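Local coordinates for protein nucleotidyltransferase (Thermus thermophilus HB8, PDB 1WWP) that is of unproven function but probably serves as an all-helical substrate-binding partner of a nucleotidyltransferase, at residues I27-F37 against M80-T90. Numbering follows the deposited sequence.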
ATOM      1  N   ILE A  27      -1.472   5.748   6.698  1.00 33.36           N
ATOM      2  CA  ILE A  27      -0.589   5.394   5.593  1.00 34.29           C
ATOM      3  C   ILE A  27      -1.386   4.736   4.467  1.00 30.52           C
ATOM      4  O   ILE A  27      -1.180   5.026   3.291  1.00 32.52           O
ATOM      5  CB  ILE A  27       0.528   4.468   6.097  1.00 35.06           C
ATOM      6  CG1 ILE A  27       1.453   5.265   7.016  1.00 35.47           C
ATOM      7  CG2 ILE A  27       1.282   3.854   4.932  1.00 28.05           C
ATOM      8  CD1 ILE A  27       2.460   4.403   7.759  1.00 39.88           C
ATOM      9  N   GLN A  28      -2.310   3.858   4.840  1.00 31.91           N
ATOM     10  CA  GLN A  28      -3.164   3.187   3.876  1.00 27.81           C
ATOM     11  C   GLN A  28      -3.997   4.225   3.120  1.00 31.17           C
ATOM     12  O   GLN A  28      -4.113   4.175   1.894  1.00 34.48           O
ATOM     13  CB  GLN A  28      -4.087   2.189   4.599  1.00 25.66           C
ATOM     14  CG  GLN A  28      -5.241   1.651   3.752  1.00 27.55           C
ATOM     15  CD  GLN A  28      -4.802   0.690   2.644  1.00 43.17           C
ATOM     16  OE1 GLN A  28      -5.638   0.189   1.891  1.00 46.24           O
ATOM     17  NE2 GLN A  28      -3.497   0.430   2.544  1.00 35.00           N
ATOM     18  N   ARG A  29      -4.570   5.178   3.842  1.00 29.32           N
ATOM     19  CA  ARG A  29      -5.394   6.205   3.203  1.00 26.03           C
ATOM     20  C   ARG A  29      -4.573   7.104   2.310  1.00 26.07           C
ATOM     21  O   ARG A  29      -5.039   7.558   1.270  1.00 24.84           O
ATOM     22  CB  ARG A  29      -6.123   7.030   4.269  1.00 34.16           C
ATOM     23  CG  ARG A  29      -7.097   6.183   5.073  1.00 35.68           C
ATOM     24  CD  ARG A  29      -7.841   6.960   6.179  1.00 31.88           C
ATOM     25  NE  ARG A  29      -8.823   6.056   6.775  1.00 42.22           N
ATOM     26  CZ  ARG A  29      -9.686   6.362   7.740  1.00 45.39           C
ATOM     27  NH1 ARG A  29      -9.724   7.585   8.263  1.00 44.96           N
ATOM     28  NH2 ARG A  29     -10.510   5.424   8.186  1.00 33.09           N
ATOM     29  N   PHE A  30      -3.350   7.391   2.725  1.00 26.51           N
ATOM     30  CA  PHE A  30      -2.483   8.203   1.889  1.00 27.25           C
ATOM     31  C   PHE A  30      -2.299   7.462   0.545  1.00 23.51           C
ATOM     32  O   PHE A  30      -2.328   8.065  -0.533  1.00 29.02           O
ATOM     33  CB  PHE A  30      -1.130   8.379   2.589  1.00 29.11           C
ATOM     34  CG  PHE A  30      -0.019   8.795   1.667  1.00 34.91           C
ATOM     35  CD1 PHE A  30      -0.093   9.985   0.956  1.00 36.93           C
ATOM     36  CD2 PHE A  30       1.097   7.974   1.494  1.00 36.20           C
ATOM     37  CE1 PHE A  30       0.933  10.355   0.075  1.00 45.82           C
ATOM     38  CE2 PHE A  30       2.137   8.340   0.606  1.00 36.91           C
ATOM     39  CZ  PHE A  30       2.050   9.527  -0.099  1.00 34.91           C
ATOM     40  N   GLU A  31      -2.123   6.148   0.625  1.00 25.19           N
ATOM     41  CA  GLU A  31      -1.927   5.348  -0.578  1.00 28.47           C
ATOM     42  C   GLU A  31      -3.057   5.521  -1.573  1.00 31.16           C
ATOM     43  O   GLU A  31      -2.826   5.962  -2.703  1.00 33.17           O
ATOM     44  CB  GLU A  31      -1.787   3.869  -0.216  1.00 24.69           C
ATOM     45  CG  GLU A  31      -0.456   3.507   0.440  1.00 34.02           C
ATOM     46  CD  GLU A  31      -0.300   2.004   0.640  1.00 37.12           C
ATOM     47  OE1 GLU A  31       0.842   1.536   0.821  1.00 45.82           O
ATOM     48  OE2 GLU A  31      -1.317   1.280   0.615  1.00 45.46           O
ATOM     49  N   TYR A  32      -4.286   5.204  -1.170  1.00 31.26           N
ATOM     50  CA  TYR A  32      -5.376   5.336  -2.118  1.00 34.64           C
ATOM     51  C   TYR A  32      -5.739   6.767  -2.474  1.00 33.53           C
ATOM     52  O   TYR A  32      -6.331   7.010  -3.521  1.00 38.66           O
ATOM     53  CB  TYR A  32      -6.610   4.524  -1.679  1.00 38.85           C
ATOM     54  CG  TYR A  32      -7.340   4.926  -0.416  1.00 37.41           C
ATOM     55  CD1 TYR A  32      -8.053   6.119  -0.346  1.00 40.41           C
ATOM     56  CD2 TYR A  32      -7.424   4.037   0.667  1.00 37.70           C
ATOM     57  CE1 TYR A  32      -8.855   6.416   0.776  1.00 44.51           C
ATOM     58  CE2 TYR A  32      -8.216   4.318   1.783  1.00 38.21           C
ATOM     59  CZ  TYR A  32      -8.934   5.504   1.832  1.00 44.72           C
ATOM     60  OH  TYR A  32      -9.748   5.748   2.918  1.00 42.33           O
ATOM     61  N   THR A  33      -5.365   7.720  -1.627  1.00 25.90           N
ATOM     62  CA  THR A  33      -5.634   9.111  -1.937  1.00 29.31           C
ATOM     63  C   THR A  33      -4.642   9.570  -3.001  1.00 29.14           C
ATOM     64  O   THR A  33      -4.972  10.336  -3.910  1.00 27.75           O
ATOM     65  CB  THR A  33      -5.461  10.015  -0.693  1.00 34.83           C
ATOM     66  OG1 THR A  33      -6.457   9.682   0.282  1.00 38.24           O
ATOM     67  CG2 THR A  33      -5.570  11.491  -1.094  1.00 25.48           C
ATOM     68  N   PHE A  34      -3.408   9.108  -2.863  1.00 32.82           N
ATOM     69  CA  PHE A  34      -2.354   9.434  -3.814  1.00 32.43           C
ATOM     70  C   PHE A  34      -2.716   8.919  -5.205  1.00 29.80           C
ATOM     71  O   PHE A  34      -2.631   9.647  -6.193  1.00 28.50           O
ATOM     72  CB  PHE A  34      -1.053   8.772  -3.375  1.00 28.35           C
ATOM     73  CG  PHE A  34       0.046   8.874  -4.381  1.00 34.87           C
ATOM     74  CD1 PHE A  34       0.280   7.837  -5.287  1.00 35.02           C
ATOM     75  CD2 PHE A  34       0.874   9.994  -4.410  1.00 38.76           C
ATOM     76  CE1 PHE A  34       1.325   7.914  -6.202  1.00 36.85           C
ATOM     77  CE2 PHE A  34       1.925  10.083  -5.325  1.00 42.30           C
ATOM     78  CZ  PHE A  34       2.147   9.036  -6.223  1.00 40.19           C
ATOM     79  N   GLU A  35      -3.094   7.646  -5.270  1.00 32.09           N
ATOM     80  CA  GLU A  35      -3.449   7.032  -6.541  1.00 39.28           C
ATOM     81  C   GLU A  35      -4.585   7.792  -7.208  1.00 39.61           C
ATOM     82  O   GLU A  35      -4.545   8.044  -8.412  1.00 37.09           O
ATOM     83  CB  GLU A  35      -3.843   5.573  -6.335  1.00 39.05           C
ATOM     84  CG  GLU A  35      -2.767   4.721  -5.627  1.00 58.33           C
ATOM     85  CD  GLU A  35      -1.411   4.679  -6.356  1.00 58.88           C
ATOM     86  OE1 GLU A  35      -1.389   4.666  -7.609  1.00 57.18           O
ATOM     87  OE2 GLU A  35      -0.368   4.638  -5.666  1.00 53.65           O
ATOM     88  N   ALA A  36      -5.596   8.161  -6.428  1.00 36.28           N
ATOM     89  CA  ALA A  36      -6.724   8.907  -6.974  1.00 38.88           C
ATOM     90  C   ALA A  36      -6.267  10.303  -7.358  1.00 36.54           C
ATOM     91  O   ALA A  36      -6.756  10.893  -8.313  1.00 39.62           O
ATOM     92  CB  ALA A  36      -7.860   9.001  -5.949  1.00 38.30           C
ATOM     93  N   PHE A  37      -5.312  10.834  -6.612  1.00 39.14           N
ATOM     94  CA  PHE A  37      -4.831  12.170  -6.905  1.00 34.03           C
ATOM     95  C   PHE A  37      -4.060  12.270  -8.235  1.00 32.37           C
ATOM     96  O   PHE A  37      -4.376  13.109  -9.064  1.00 28.06           O
ATOM     97  CB  PHE A  37      -3.951  12.672  -5.764  1.00 30.14           C
ATOM     98  CG  PHE A  37      -3.362  14.018  -6.018  1.00 29.92           C
ATOM     99  CD1 PHE A  37      -4.160  15.154  -5.992  1.00 29.30           C
ATOM    100  CD2 PHE A  37      -2.007  14.149  -6.331  1.00 30.22           C
ATOM    101  CE1 PHE A  37      -3.622  16.416  -6.274  1.00 35.69           C
ATOM    102  CE2 PHE A  37      -1.459  15.398  -6.617  1.00 34.00           C
ATOM    103  CZ  PHE A  37      -2.272  16.541  -6.587  1.00 35.85           C
HETATM  104  N   MSE A  80       6.250  12.981  -2.604  1.00 37.05           N
HETATM  105  CA  MSE A  80       5.074  12.186  -2.302  1.00 36.05           C
HETATM  106  C   MSE A  80       5.156  10.865  -3.073  1.00 35.00           C
HETATM  107  O   MSE A  80       4.814   9.814  -2.547  1.00 29.32           O
HETATM  108  CB  MSE A  80       3.830  12.967  -2.705  1.00 38.51           C
HETATM  109  CG  MSE A  80       2.550  12.505  -2.063  1.00 43.52           C
HETATM  110 SE   MSE A  80       1.169  13.852  -2.262  1.00 56.23          SE
HETATM  111  CE  MSE A  80       0.729  13.578  -4.136  1.00 54.09           C
ATOM    112  N   VAL A  81       5.619  10.917  -4.319  1.00 34.38           N
ATOM    113  CA  VAL A  81       5.743   9.686  -5.097  1.00 37.10           C
ATOM    114  C   VAL A  81       6.781   8.770  -4.451  1.00 36.11           C
ATOM    115  O   VAL A  81       6.560   7.569  -4.325  1.00 38.13           O
ATOM    116  CB  VAL A  81       6.120   9.970  -6.570  1.00 32.66           C
ATOM    117  CG1 VAL A  81       6.401   8.641  -7.328  1.00 36.89           C
ATOM    118  CG2 VAL A  81       4.972  10.696  -7.260  1.00 25.57           C
ATOM    119  N   ASP A  82       7.903   9.326  -4.008  1.00 42.06           N
ATOM    120  CA  ASP A  82       8.911   8.482  -3.374  1.00 40.81           C
ATOM    121  C   ASP A  82       8.408   7.871  -2.052  1.00 37.37           C
ATOM    122  O   ASP A  82       8.665   6.703  -1.768  1.00 39.67           O
ATOM    123  CB  ASP A  82      10.218   9.265  -3.174  1.00 48.88           C
ATOM    124  CG  ASP A  82      10.968   9.504  -4.495  1.00 58.05           C
ATOM    125  OD1 ASP A  82      10.849   8.661  -5.422  1.00 57.91           O
ATOM    126  OD2 ASP A  82      11.689  10.523  -4.604  1.00 54.44           O
ATOM    127  N   ASP A  83       7.681   8.641  -1.251  1.00 39.22           N
ATOM    128  CA  ASP A  83       7.135   8.103  -0.004  1.00 38.10           C
ATOM    129  C   ASP A  83       6.123   6.997  -0.305  1.00 34.93           C
ATOM    130  O   ASP A  83       5.953   6.052   0.474  1.00 32.89           O
ATOM    131  CB  ASP A  83       6.450   9.198   0.799  1.00 45.29           C
ATOM    132  CG  ASP A  83       7.425   9.999   1.612  1.00 57.17           C
ATOM    133  OD1 ASP A  83       6.985  10.954   2.284  1.00 62.73           O
ATOM    134  OD2 ASP A  83       8.634   9.664   1.578  1.00 62.55           O
ATOM    135  N   ARG A  84       5.455   7.127  -1.445  1.00 31.99           N
ATOM    136  CA  ARG A  84       4.480   6.146  -1.872  1.00 32.84           C
ATOM    137  C   ARG A  84       5.207   4.813  -2.125  1.00 38.96           C
ATOM    138  O   ARG A  84       4.671   3.737  -1.876  1.00 31.55           O
ATOM    139  CB  ARG A  84       3.781   6.651  -3.138  1.00 35.43           C
ATOM    140  CG  ARG A  84       2.805   5.661  -3.745  1.00 44.47           C
ATOM    141  CD  ARG A  84       1.654   5.356  -2.802  1.00 38.91           C
ATOM    142  NE  ARG A  84       0.833   4.264  -3.303  1.00 43.19           N
ATOM    143  CZ  ARG A  84       1.081   2.982  -3.065  1.00 49.02           C
ATOM    144  NH1 ARG A  84       2.132   2.634  -2.329  1.00 42.71           N
ATOM    145  NH2 ARG A  84       0.274   2.047  -3.548  1.00 44.75           N
ATOM    146  N   SER A  85       6.447   4.883  -2.600  1.00 39.87           N
ATOM    147  CA  SER A  85       7.191   3.655  -2.853  1.00 39.76           C
ATOM    148  C   SER A  85       7.720   3.060  -1.554  1.00 35.13           C
ATOM    149  O   SER A  85       8.172   1.929  -1.529  1.00 38.04           O
ATOM    150  CB  SER A  85       8.348   3.910  -3.835  1.00 47.81           C
ATOM    151  OG  SER A  85       9.301   4.805  -3.284  1.00 55.92           O
ATOM    152  N   LEU A  86       7.659   3.811  -0.458  1.00 39.01           N
ATOM    153  CA  LEU A  86       8.140   3.284   0.814  1.00 34.39           C
ATOM    154  C   LEU A  86       7.054   2.767   1.769  1.00 40.43           C
ATOM    155  O   LEU A  86       7.364   2.125   2.769  1.00 34.17           O
ATOM    156  CB  LEU A  86       8.962   4.343   1.542  1.00 46.36           C
ATOM    157  CG  LEU A  86      10.387   4.606   1.058  1.00 43.81           C
ATOM    158  CD1 LEU A  86      10.918   5.861   1.713  1.00 48.33           C
ATOM    159  CD2 LEU A  86      11.255   3.403   1.395  1.00 48.38           C
ATOM    160  N   THR A  87       5.787   3.025   1.462  1.00 35.40           N
ATOM    161  CA  THR A  87       4.701   2.611   2.350  1.00 37.53           C
ATOM    162  C   THR A  87       4.654   1.117   2.649  1.00 43.05           C
ATOM    163  O   THR A  87       4.200   0.705   3.729  1.00 39.97           O
ATOM    164  CB  THR A  87       3.324   3.041   1.799  1.00 37.09           C
ATOM    165  OG1 THR A  87       3.156   2.511   0.482  1.00 29.82           O
ATOM    166  CG2 THR A  87       3.210   4.563   1.756  1.00 29.04           C
ATOM    167  N   VAL A  88       5.135   0.310   1.710  1.00 35.97           N
ATOM    168  CA  VAL A  88       5.142  -1.127   1.890  1.00 38.21           C
ATOM    169  C   VAL A  88       6.250  -1.617   2.833  1.00 38.55           C
ATOM    170  O   VAL A  88       6.304  -2.793   3.176  1.00 38.97           O
ATOM    171  CB  VAL A  88       5.237  -1.869   0.522  1.00 40.81           C
ATOM    172  CG1 VAL A  88       6.602  -1.626  -0.141  1.00 37.34           C
ATOM    173  CG2 VAL A  88       4.986  -3.347   0.735  1.00 42.67           C
ATOM    174  N   HIS A  89       7.121  -0.712   3.265  1.00 40.79           N
ATOM    175  CA  HIS A  89       8.191  -1.078   4.196  1.00 43.03           C
ATOM    176  C   HIS A  89       7.977  -0.356   5.528  1.00 46.86           C
ATOM    177  O   HIS A  89       8.904  -0.215   6.327  1.00 48.24           O
ATOM    178  CB  HIS A  89       9.568  -0.704   3.615  1.00 36.16           C
ATOM    179  CG  HIS A  89       9.876  -1.379   2.312  1.00 33.05           C
ATOM    180  ND1 HIS A  89       9.746  -0.746   1.095  1.00 38.56           N
ATOM    181  CD2 HIS A  89      10.267  -2.648   2.035  1.00 37.59           C
ATOM    182  CE1 HIS A  89      10.043  -1.592   0.122  1.00 30.73           C
ATOM    183  NE2 HIS A  89      10.363  -2.754   0.667  1.00 38.46           N
ATOM    184  N   THR A  90       6.750   0.094   5.773  1.00 49.36           N
ATOM    185  CA  THR A  90       6.463   0.814   7.005  1.00 50.30           C
ATOM    186  C   THR A  90       6.210  -0.096   8.185  1.00 55.24           C
ATOM    187  O   THR A  90       5.471   0.245   9.117  1.00 55.08           O
ATOM    188  CB  THR A  90       5.275   1.784   6.850  1.00 44.89           C
ATOM    189  OG1 THR A  90       4.085   1.057   6.519  1.00 46.02           O
ATOM    190  CG2 THR A  90       5.580   2.801   5.770  1.00 39.55           C
TER
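R84 reaches over helix 27-37 between the carboxylates of E31 and E35, forming a salt-bridge network. Its NE donates to E35 OE2 at 2.7 Å, a bent bond on the anti lone pair of that oxygen, which stands 28° out of the guanidinium plane of R84. E31 meets the guanidinium differently: its CG sits over one face, and E31 OE1 and R84 NH1, 3.6 Å apart, attract through charge alone. The same E31 OE1 accepts from T87 OG1 at 2.5 Å, on its anti lone pair. With CG anti to the backbone N (chi1 176°) and a bend at chi2, the R84 chain lays CG over a face of the F34 ring in a CH-pi contact. A leucine in place of R84 would probably leave both glutamates without their positive mate. V81 CG2 approaches F34 CZ at the ring edge (3.4 Å), M80 CG touches the edge of F30, and selenomethionine M80 CE touches both F34 CD2 and F37 CD2. Segments 27-37 and 80-86, on helices 20-49 and 71-86, cross at -130° within the helical bundle; helix 93-116 adjoins F37 and D83, whose carboxylate binds Y106 and R102, and helix 56-66 packs on F34 and V81.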